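Local coordinates for GTP cyclohydrolase 1 type 2 homolog (Escherichia coli, Escherichia coli O157:H7, PDB 1NMO), which binds a dinuclear metal centre within a toroidal homohexamer and may take part in degrading radiation-damaged nucleotides, at residues G77-R80 / N81-T85. Numbering follows the deposited sequence.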
loop_
_atom_site.group_PDB
_atom_site.type_symbol
_atom_site.label_atom_id
_atom_site.label_comp_id
_atom_site.label_asym_id
_atom_site.label_seq_id
_atom_site.Cartn_x
_atom_site.Cartn_y
_atom_site.Cartn_z
ATOM N N GLY A 77 -11.294 34.736 -6.266
ATOM C CA GLY A 77 -10.965 33.330 -6.070
ATOM C C GLY A 77 -12.013 32.445 -6.714
ATOM O O GLY A 77 -12.509 32.761 -7.800
HETATM N N MSE A 78 -12.427 31.388 -6.017
HETATM C CA MSE A 78 -13.410 30.443 -6.558
HETATM C C MSE A 78 -14.715 31.081 -7.087
HETATM O O MSE A 78 -15.287 30.638 -8.108
HETATM C CB MSE A 78 -13.796 29.426 -5.473
HETATM C CG MSE A 78 -12.793 28.444 -5.095
HETATM SE SE MSE A 78 -13.361 27.879 -3.295
HETATM C CE MSE A 78 -14.938 26.743 -3.906
ATOM N N LYS A 79 -15.230 32.089 -6.383
ATOM C CA LYS A 79 -16.471 32.751 -6.809
ATOM C C LYS A 79 -16.332 33.431 -8.170
ATOM O O LYS A 79 -17.282 33.452 -8.961
ATOM C CB LYS A 79 -16.906 33.829 -5.822
ATOM C CG LYS A 79 -17.867 33.428 -4.678
ATOM C CD LYS A 79 -18.527 34.756 -4.070
ATOM C CE LYS A 79 -20.003 35.129 -4.617
ATOM N NZ LYS A 79 -20.806 35.881 -3.534
ATOM N N ARG A 80 -15.171 34.013 -8.434
ATOM C CA ARG A 80 -14.979 34.697 -9.698
ATOM C C ARG A 80 -14.888 33.677 -10.776
ATOM O O ARG A 80 -15.306 33.935 -11.900
ATOM C CB ARG A 80 -13.662 35.530 -9.737
ATOM C CG ARG A 80 -13.045 35.697 -11.180
ATOM C CD ARG A 80 -11.574 36.084 -11.084
ATOM N NE ARG A 80 -10.652 36.025 -12.277
ATOM C CZ ARG A 80 -10.822 36.645 -13.462
ATOM N NH1 ARG A 80 -11.918 37.406 -13.712
ATOM N NH2 ARG A 80 -9.877 36.535 -14.390
ATOM N N ASN A 81 -14.316 32.522 -10.458
ATOM C CA ASN A 81 -14.134 31.479 -11.500
ATOM C C ASN A 81 -15.470 30.883 -11.877
ATOM O O ASN A 81 -15.776 30.717 -13.053
ATOM C CB ASN A 81 -13.236 30.372 -11.005
ATOM C CG ASN A 81 -11.797 30.862 -10.730
ATOM O OD1 ASN A 81 -11.297 31.786 -11.392
ATOM N ND2 ASN A 81 -11.123 30.218 -9.771
ATOM N N ARG A 82 -16.281 30.624 -10.854
ATOM C CA ARG A 82 -17.559 30.020 -11.049
ATOM C C ARG A 82 -18.541 30.929 -11.757
ATOM O O ARG A 82 -19.307 30.497 -12.623
ATOM C CB ARG A 82 -18.091 29.643 -9.700
ATOM C CG ARG A 82 -17.404 28.560 -9.075
ATOM C CD ARG A 82 -17.831 28.504 -7.558
ATOM N NE ARG A 82 -17.253 27.244 -7.057
ATOM C CZ ARG A 82 -17.729 26.536 -6.064
ATOM N NH1 ARG A 82 -18.793 26.957 -5.408
ATOM N NH2 ARG A 82 -17.165 25.361 -5.781
ATOM N N LEU A 83 -18.549 32.204 -11.351
ATOM C CA LEU A 83 -19.463 33.162 -11.912
ATOM C C LEU A 83 -18.976 33.597 -13.308
ATOM O O LEU A 83 -19.809 33.975 -14.176
ATOM C CB LEU A 83 -19.598 34.375 -10.961
ATOM C CG LEU A 83 -20.285 34.074 -9.652
ATOM C CD1 LEU A 83 -20.249 35.233 -8.716
ATOM C CD2 LEU A 83 -21.685 33.658 -9.984
ATOM N N LYS A 84 -17.662 33.572 -13.553
ATOM C CA LYS A 84 -17.212 33.953 -14.876
ATOM C C LYS A 84 -17.673 32.817 -15.736
ATOM O O LYS A 84 -18.204 33.020 -16.823
ATOM C CB LYS A 84 -15.696 33.970 -15.017
ATOM C CG LYS A 84 -15.238 34.403 -16.454
ATOM C CD LYS A 84 -13.701 34.416 -16.616
ATOM C CE LYS A 84 -13.287 34.755 -18.053
ATOM N NZ LYS A 84 -11.755 34.620 -18.254
ATOM N N THR A 85 -17.471 31.593 -15.277
ATOM C CA THR A 85 -17.850 30.493 -16.144
ATOM C C THR A 85 -19.359 30.541 -16.518
ATOM O O THR A 85 -19.751 30.298 -17.666
ATOM C CB THR A 85 -17.551 29.186 -15.469
ATOM O OG1 THR A 85 -16.137 29.067 -15.234
ATOM C CG2 THR A 85 -17.990 28.069 -16.395
#
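Selenomethionine Met78 and Arg82, one helical turn apart, run side by side in the same direction, and the methyl of the first ends over a face of the guanidinium of the second. CE lies 3.2 Å from Arg82 NH2, offset toward the rim of the flat group. The bend of the Met78 chain about its last torsion (chi3 74°) turns the methyl in toward this face, whereas Arg82 stays extended from CG to NE. The same NH2 forms a salt bridge with Glu205 of the second subunit, which also packs on Met78, so this flank of the helix packs against the neighbouring subunit; within the chain, Tyr66 and Leu49 touch Arg82. Leu83, the buried residue of the group, sits alongside Lys79, its CD1 4.1 Å from Lys79 CE, and also meets Ile75. All this belongs to the first turns of helix 78-88, the crossover helix of a beta-alpha-beta unit between parallel strands 59-62 and 92-95. Gly77, with a positive phi that glycine adopts readily, is the N-cap residue, and its carbonyl O receives Asn81 N at 3.2 Å in the carbonyl plane. The following i to i+4 bonds include Arg82 N to Met78 O (2.9 Å) and Leu83 N to Lys79 O (3.0 Å). Farther along, Asn81 O is gripped from opposite faces of its plane by Thr85 N and by Thr85 OG1, the latter at 2.8 Å; the hydroxyl is also hydrogen-bonded to Gln46 of helix 46-54. The solvent side is looser: Arg80 and Lys84 are exposed, and their long chains leave the like-charged Arg80 NH2 and Lys84 NZ 4.7 Å apart, not in contact.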